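Local coordinates for N-acetylneuraminic acid outer membrane channel protein NanC (Escherichia coli, PDB 2WJR), which forms a monomeric, weakly anion-selective channel that admits N-acetylneuraminic acid, the commonest sialic acid of host cell surfaces, across the bacterial outer membrane, at residues Y150-H161 with R191-N200. The protein carries 1 engineered substitution. Sequence-based numbering, arbitrary orientation.
Sequences YSKQNDYRYANH and RQGVYNGRDN
Inside the type I turn from Tyr158 to His161, Ala159 lies against Gln192 (CA to CA 4.6 Å) and Asn160 against Asn200, and Asn200 N gives a weak bond to Ala159 O. The side chains do most of the joining, and Asp199 is central to it. Its CG stands between the backbone N and the carbonyl carbon (chi1 63°), which turns the carboxylate toward Arg157 and His161. Arg157 comes end-on from the opposite direction in a salt bridge, NH1 and NH2 both bonding Asp199 OD1, with NH2 at 3.1 Å, while the two planes are steeply turned, 72° apart. His161 NE2 donates to Asp199 OD2 over 2.7 Å, on the syn side but out of the carboxylate plane. The imidazole also lies with one face against Arg157 NH2, which bonds Tyr158 O as well, so guanidinium and imidazole pack together while sharing one carboxylate. An alanine in place of Asp199 would probably leave the Arg157 guanidinium without its counter-charge and His161 NE2 without its acceptor, freeing both to turn. Beside this cluster, Ala159 CB meets Val194 CG2 at 3.8 Å. Further along, Gln192 reaches out extended, and its NE2, also bonded to Leu189 O, donates almost straight (173°) to Tyr150 OH, 2.9 Å away, a hydroxyl also bonded to Glu167. Gln192 OE1 lies 3.4 Å from Tyr158 CD2 and takes a hydrogen bond from a water that in turn accepts from Ala159 N. Salt bridge, histidine–carboxylate bond and water bridge thus tie two extracellular loops together at the mouth of a KdgM-family beta-barrel porin.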
ATOM      1  N   TYR A 150      -2.449  -3.409  10.628  1.00 18.18           N
ATOM      2  CA  TYR A 150      -1.505  -2.564  11.333  1.00 18.24           C
ATOM      3  C   TYR A 150      -2.027  -2.177  12.703  1.00 18.17           C
ATOM      4  O   TYR A 150      -3.233  -2.088  12.911  1.00 17.43           O
ATOM      5  CB  TYR A 150      -1.099  -1.328  10.535  1.00 18.26           C
ATOM      6  CG  TYR A 150      -2.154  -0.681   9.697  1.00 19.44           C
ATOM      7  CD1 TYR A 150      -3.237  -0.037  10.284  1.00 18.45           C
ATOM      8  CD2 TYR A 150      -2.052  -0.654   8.324  1.00 20.43           C
ATOM      9  CE1 TYR A 150      -4.189   0.611   9.525  1.00 19.70           C
ATOM     10  CE2 TYR A 150      -2.997  -0.019   7.549  1.00 20.48           C
ATOM     11  CZ  TYR A 150      -4.082   0.617   8.155  1.00 22.04           C
ATOM     12  OH  TYR A 150      -5.052   1.244   7.390  1.00 21.57           O
ATOM     13  N   SER A 151      -1.089  -1.975  13.605  1.00 19.24           N
ATOM     14  CA  SER A 151      -1.396  -1.659  15.004  1.00 20.41           C
ATOM     15  C   SER A 151      -0.464  -0.594  15.521  1.00 19.99           C
ATOM     16  O   SER A 151       0.666  -0.448  15.059  1.00 20.02           O
ATOM     17  CB  SER A 151      -1.259  -2.917  15.868  1.00 20.91           C
ATOM     18  OG  SER A 151       0.077  -3.354  15.872  1.00 24.67           O
ATOM     19  N   LYS A 152      -0.949   0.163  16.500  1.00 20.41           N
ATOM     20  CA  LYS A 152      -0.201   1.248  17.089  1.00 20.48           C
ATOM     21  C   LYS A 152       0.757   0.762  18.133  1.00 20.78           C
ATOM     22  O   LYS A 152       0.410  -0.075  18.977  1.00 21.00           O
ATOM     23  CB  LYS A 152      -1.162   2.256  17.753  1.00 20.60           C
ATOM     24  CG  LYS A 152      -2.229   2.797  16.850  1.00 19.47           C
ATOM     25  CD  LYS A 152      -1.642   3.630  15.749  1.00 21.18           C
ATOM     26  CE  LYS A 152      -2.626   4.582  15.122  1.00 21.31           C
ATOM     27  NZ  LYS A 152      -1.971   5.448  14.138  1.00 21.05           N
ATOM     28  N   GLN A 153       1.967   1.304  18.110  1.00 20.67           N
ATOM     29  CA  GLN A 153       2.925   1.000  19.150  1.00 21.98           C
ATOM     30  C   GLN A 153       2.604   1.816  20.430  1.00 22.18           C
ATOM     31  O   GLN A 153       2.757   1.323  21.546  1.00 21.37           O
ATOM     32  CB  GLN A 153       4.337   1.304  18.664  1.00 21.78           C
ATOM     33  CG  GLN A 153       5.429   1.126  19.686  1.00 24.67           C
ATOM     34  CD  GLN A 153       6.810   1.246  19.067  1.00 30.02           C
ATOM     35  OE1 GLN A 153       7.114   2.224  18.369  1.00 29.79           O
ATOM     36  NE2 GLN A 153       7.649   0.244  19.304  1.00 33.31           N
ATOM     37  N   ASN A 154       2.174   3.057  20.241  1.00 22.49           N
ATOM     38  CA  ASN A 154       2.012   4.014  21.355  1.00 22.54           C
ATOM     39  C   ASN A 154       0.544   4.396  21.547  1.00 23.11           C
ATOM     40  O   ASN A 154      -0.341   3.759  20.978  1.00 22.70           O
ATOM     41  CB  ASN A 154       2.912   5.225  21.102  1.00 21.80           C
ATOM     42  CG  ASN A 154       4.371   4.894  21.240  1.00 21.82           C
ATOM     43  OD1 ASN A 154       4.752   4.133  22.126  1.00 24.07           O
ATOM     44  ND2 ASN A 154       5.212   5.459  20.363  1.00 25.18           N
ATOM     45  N   ASP A 155       0.261   5.437  22.336  1.00 23.05           N
ATOM     46  CA  ASP A 155      -1.121   5.711  22.752  1.00 23.77           C
ATOM     47  C   ASP A 155      -1.884   6.540  21.730  1.00 23.33           C
ATOM     48  O   ASP A 155      -2.229   7.691  21.974  1.00 23.34           O
ATOM     49  CB  ASP A 155      -1.119   6.391  24.139  1.00 24.21           C
ATOM     50  CG  ASP A 155      -2.507   6.595  24.697  1.00 26.95           C
ATOM     51  OD1 ASP A 155      -3.453   5.903  24.241  1.00 24.94           O
ATOM     52  OD2 ASP A 155      -2.646   7.461  25.612  1.00 28.28           O
ATOM     53  N   TYR A 156      -2.142   5.929  20.577  1.00 23.12           N
ATOM     54  CA  TYR A 156      -2.881   6.533  19.489  1.00 22.83           C
ATOM     55  C   TYR A 156      -3.944   5.587  19.000  1.00 22.94           C
ATOM     56  O   TYR A 156      -3.964   4.421  19.376  1.00 23.31           O
ATOM     57  CB  TYR A 156      -1.944   6.850  18.329  1.00 23.02           C
ATOM     58  CG  TYR A 156      -0.873   7.849  18.657  1.00 21.36           C
ATOM     59  CD1 TYR A 156      -1.096   9.211  18.491  1.00 20.08           C
ATOM     60  CD2 TYR A 156       0.357   7.441  19.100  1.00 21.39           C
ATOM     61  CE1 TYR A 156      -0.111  10.139  18.793  1.00 20.31           C
ATOM     62  CE2 TYR A 156       1.344   8.342  19.380  1.00 20.21           C
ATOM     63  CZ  TYR A 156       1.095   9.702  19.232  1.00 21.20           C
ATOM     64  OH  TYR A 156       2.098  10.580  19.501  1.00 21.63           O
ATOM     65  N   ARG A 157      -4.821   6.080  18.141  1.00 22.39           N
ATOM     66  CA  ARG A 157      -5.852   5.233  17.586  1.00 23.19           C
ATOM     67  C   ARG A 157      -6.086   5.536  16.122  1.00 23.15           C
ATOM     68  O   ARG A 157      -5.786   6.622  15.654  1.00 22.83           O
ATOM     69  CB  ARG A 157      -7.162   5.379  18.376  1.00 23.64           C
ATOM     70  CG  ARG A 157      -7.829   6.726  18.213  1.00 25.59           C
ATOM     71  CD  ARG A 157      -9.159   6.772  18.990  1.00 29.62           C
ATOM     72  NE  ARG A 157      -9.897   8.013  18.797  1.00 29.85           N
ATOM     73  CZ  ARG A 157     -10.628   8.326  17.727  1.00 33.22           C
ATOM     74  NH1 ARG A 157     -11.281   9.487  17.693  1.00 34.70           N
ATOM     75  NH2 ARG A 157     -10.720   7.501  16.689  1.00 35.05           N
ATOM     76  N   TYR A 158      -6.644   4.554  15.421  1.00 22.93           N
ATOM     77  CA  TYR A 158      -7.163   4.751  14.083  1.00 22.97           C
ATOM     78  C   TYR A 158      -8.579   5.307  14.165  1.00 23.43           C
ATOM     79  O   TYR A 158      -9.207   5.348  15.244  1.00 24.90           O
ATOM     80  CB  TYR A 158      -7.126   3.413  13.305  1.00 22.47           C
ATOM     81  CG  TYR A 158      -5.702   2.966  13.072  1.00 22.02           C
ATOM     82  CD1 TYR A 158      -5.132   1.945  13.831  1.00 21.83           C
ATOM     83  CD2 TYR A 158      -4.893   3.620  12.151  1.00 21.88           C
ATOM     84  CE1 TYR A 158      -3.814   1.556  13.651  1.00 22.09           C
ATOM     85  CE2 TYR A 158      -3.558   3.238  11.962  1.00 22.44           C
ATOM     86  CZ  TYR A 158      -3.019   2.210  12.719  1.00 23.05           C
ATOM     87  OH  TYR A 158      -1.699   1.778  12.553  1.00 21.33           O
ATOM     88  N   ALA A 159      -9.065   5.752  13.026  1.00 23.02           N
ATOM     89  CA  ALA A 159     -10.368   6.391  12.909  1.00 23.24           C
ATOM     90  C   ALA A 159     -11.513   5.403  13.166  1.00 24.00           C
ATOM     91  O   ALA A 159     -12.689   5.791  13.173  1.00 24.52           O
ATOM     92  CB  ALA A 159     -10.486   7.037  11.540  1.00 22.92           C
ATOM     93  N   ASN A 160     -11.171   4.125  13.376  1.00 23.58           N
ATOM     94  CA  ASN A 160     -12.163   3.118  13.738  1.00 23.66           C
ATOM     95  C   ASN A 160     -12.250   2.948  15.264  1.00 24.11           C
ATOM     96  O   ASN A 160     -12.850   2.005  15.740  1.00 23.94           O
ATOM     97  CB  ASN A 160     -11.820   1.776  13.079  1.00 23.95           C
ATOM     98  CG  ASN A 160     -10.514   1.198  13.584  1.00 22.36           C
ATOM     99  OD1 ASN A 160      -9.746   1.860  14.296  1.00 23.62           O
ATOM    100  ND2 ASN A 160     -10.240  -0.052  13.208  1.00 23.45           N
ATOM    101  N   HIS A 161     -11.599   3.839  16.006  1.00 24.60           N
ATOM    102  CA  HIS A 161     -11.582   3.826  17.491  1.00 25.41           C
ATOM    103  C   HIS A 161     -10.899   2.632  18.113  1.00 25.27           C
ATOM    104  O   HIS A 161     -11.135   2.316  19.274  1.00 24.77           O
ATOM    105  CB  HIS A 161     -12.999   4.053  18.061  1.00 26.04           C
ATOM    106  CG  HIS A 161     -13.507   5.431  17.786  1.00 28.14           C
ATOM    107  ND1 HIS A 161     -13.580   6.407  18.760  1.00 30.77           N
ATOM    108  CD2 HIS A 161     -13.897   6.022  16.630  1.00 30.46           C
ATOM    109  CE1 HIS A 161     -14.025   7.529  18.220  1.00 31.57           C
ATOM    110  NE2 HIS A 161     -14.221   7.324  16.928  1.00 31.01           N
ATOM    111  N   ARG A 191     -13.349   0.630   9.254  1.00 24.14           N
ATOM    112  CA  ARG A 191     -14.159   1.820   9.536  1.00 24.86           C
ATOM    113  C   ARG A 191     -13.255   3.028   9.765  1.00 24.94           C
ATOM    114  O   ARG A 191     -13.218   3.579  10.854  1.00 24.73           O
ATOM    115  CB  ARG A 191     -15.043   1.557  10.745  1.00 25.30           C
ATOM    116  CG  ARG A 191     -16.041   0.425  10.522  1.00 27.03           C
ATOM    117  CD  ARG A 191     -17.099   0.427  11.652  1.00 30.87           C
ATOM    118  NE  ARG A 191     -17.887   1.658  11.569  1.00 34.52           N
ATOM    119  CZ  ARG A 191     -18.874   1.869  10.688  1.00 37.17           C
ATOM    120  NH1 ARG A 191     -19.533   3.032  10.674  1.00 39.58           N
ATOM    121  NH2 ARG A 191     -19.238   0.918   9.836  1.00 38.16           N
ATOM    122  N   GLN A 192     -12.538   3.441   8.721  1.00 24.62           N
ATOM    123  CA  GLN A 192     -11.518   4.479   8.836  1.00 24.85           C
ATOM    124  C   GLN A 192     -11.875   5.730   8.037  1.00 25.37           C
ATOM    125  O   GLN A 192     -11.040   6.636   7.881  1.00 25.15           O
ATOM    126  CB  GLN A 192     -10.153   3.939   8.382  1.00 24.32           C
ATOM    127  CG  GLN A 192      -9.514   3.020   9.396  1.00 22.92           C
ATOM    128  CD  GLN A 192      -8.067   2.675   9.072  1.00 22.06           C
ATOM    129  OE1 GLN A 192      -7.148   3.192   9.698  1.00 23.47           O
ATOM    130  NE2 GLN A 192      -7.863   1.795   8.086  1.00 20.37           N
ATOM    131  N   GLY A 193     -13.110   5.783   7.549  1.00 26.43           N
ATOM    132  CA  GLY A 193     -13.580   6.959   6.837  1.00 27.54           C
ATOM    133  C   GLY A 193     -13.757   8.089   7.845  1.00 28.99           C
ATOM    134  O   GLY A 193     -14.126   7.851   9.012  1.00 28.17           O
ATOM    135  N   VAL A 194     -13.433   9.299   7.400  1.00 30.57           N
ATOM    136  CA  VAL A 194     -13.600  10.514   8.188  1.00 32.20           C
ATOM    137  C   VAL A 194     -14.260  11.534   7.272  1.00 34.11           C
ATOM    138  O   VAL A 194     -13.756  11.817   6.182  1.00 33.82           O
ATOM    139  CB  VAL A 194     -12.255  11.083   8.704  1.00 32.42           C
ATOM    140  CG1 VAL A 194     -12.488  12.331   9.563  1.00 31.98           C
ATOM    141  CG2 VAL A 194     -11.498  10.024   9.506  1.00 31.52           C
ATOM    142  N   TYR A 195     -15.405  12.050   7.710  1.00 36.09           N
ATOM    143  CA  TYR A 195     -16.164  13.039   6.957  1.00 37.64           C
ATOM    144  C   TYR A 195     -16.545  14.163   7.916  1.00 38.87           C
ATOM    145  O   TYR A 195     -17.299  13.936   8.857  1.00 38.32           O
ATOM    146  CB  TYR A 195     -17.406  12.383   6.362  1.00 37.88           C
ATOM    147  CG  TYR A 195     -18.220  13.263   5.438  1.00 40.68           C
ATOM    148  CD1 TYR A 195     -17.659  13.814   4.283  1.00 43.53           C
ATOM    149  CD2 TYR A 195     -19.566  13.527   5.703  1.00 43.33           C
ATOM    150  CE1 TYR A 195     -18.415  14.619   3.432  1.00 44.82           C
ATOM    151  CE2 TYR A 195     -20.324  14.326   4.857  1.00 44.47           C
ATOM    152  CZ  TYR A 195     -19.744  14.868   3.729  1.00 45.49           C
ATOM    153  OH  TYR A 195     -20.499  15.652   2.887  1.00 47.81           O
ATOM    154  N   ASN A 196     -15.986  15.355   7.695  1.00 40.44           N
ATOM    155  CA  ASN A 196     -16.288  16.542   8.514  1.00 41.44           C
ATOM    156  C   ASN A 196     -16.030  16.340   9.997  1.00 41.39           C
ATOM    157  O   ASN A 196     -16.909  16.607  10.818  1.00 41.79           O
ATOM    158  CB  ASN A 196     -17.752  16.954   8.341  1.00 42.02           C
ATOM    159  CG  ASN A 196     -18.047  17.471   6.961  1.00 44.02           C
ATOM    160  OD1 ASN A 196     -17.467  18.463   6.529  1.00 46.96           O
ATOM    161  ND2 ASN A 196     -18.959  16.807   6.260  1.00 46.71           N
ATOM    162  N   GLY A 197     -14.846  15.852  10.340  1.00 41.23           N
ATOM    163  CA  GLY A 197     -14.508  15.566  11.742  1.00 40.84           C
ATOM    164  C   GLY A 197     -15.176  14.325  12.333  1.00 40.30           C
ATOM    165  O   GLY A 197     -14.806  13.886  13.421  1.00 41.19           O
ATOM    166  N   ARG A 198     -16.160  13.763  11.637  1.00 38.94           N
ATOM    167  CA  ARG A 198     -16.854  12.560  12.102  1.00 37.75           C
ATOM    168  C   ARG A 198     -16.118  11.329  11.555  1.00 36.48           C
ATOM    169  O   ARG A 198     -15.998  11.167  10.348  1.00 36.56           O
ATOM    170  CB  ARG A 198     -18.295  12.572  11.608  1.00 37.93           C
ATOM    171  CG  ARG A 198     -19.192  11.412  12.105  1.00 38.67           C
ATOM    172  CD  ARG A 198     -19.824  10.713  10.917  1.00 39.86           C
ATOM    173  NE  ARG A 198     -21.023   9.917  11.181  1.00 39.42           N
ATOM    174  CZ  ARG A 198     -21.045   8.736  11.792  1.00 40.15           C
ATOM    175  NH1 ARG A 198     -19.932   8.193  12.298  1.00 42.32           N
ATOM    176  NH2 ARG A 198     -22.197   8.099  11.931  1.00 37.43           N
ATOM    177  N   ASP A 199     -15.653  10.457  12.437  1.00 35.13           N
ATOM    178  CA  ASP A 199     -14.879   9.281  11.997  1.00 33.86           C
ATOM    179  C   ASP A 199     -15.675   7.996  12.168  1.00 33.01           C
ATOM    180  O   ASP A 199     -16.895   8.044  12.315  1.00 32.61           O
ATOM    181  CB  ASP A 199     -13.509   9.243  12.675  1.00 33.19           C
ATOM    182  CG  ASP A 199     -13.580   9.095  14.181  1.00 33.04           C
ATOM    183  OD1 ASP A 199     -12.504   9.148  14.790  1.00 33.05           O
ATOM    184  OD2 ASP A 199     -14.671   8.927  14.768  1.00 30.56           O
ATOM    185  N   ASN A 200     -15.004   6.842  12.102  1.00 32.32           N
ATOM    186  CA  ASN A 200     -15.665   5.541  12.324  1.00 31.47           C
ATOM    187  C   ASN A 200     -16.697   5.225  11.243  1.00 31.31           C
ATOM    188  O   ASN A 200     -17.712   4.558  11.494  1.00 32.34           O
ATOM    189  CB  ASN A 200     -16.306   5.505  13.726  1.00 31.71           C
ATOM    190  CG  ASN A 200     -16.318   4.100  14.349  1.00 31.22           C
ATOM    191  OD1 ASN A 200     -16.114   3.098  13.676  1.00 30.77           O
ATOM    192  ND2 ASN A 200     -16.575   4.042  15.648  1.00 30.90           N
TER
HETATM  193  O   HOH W   1      -7.454   5.706  10.665  1.00 22.21           O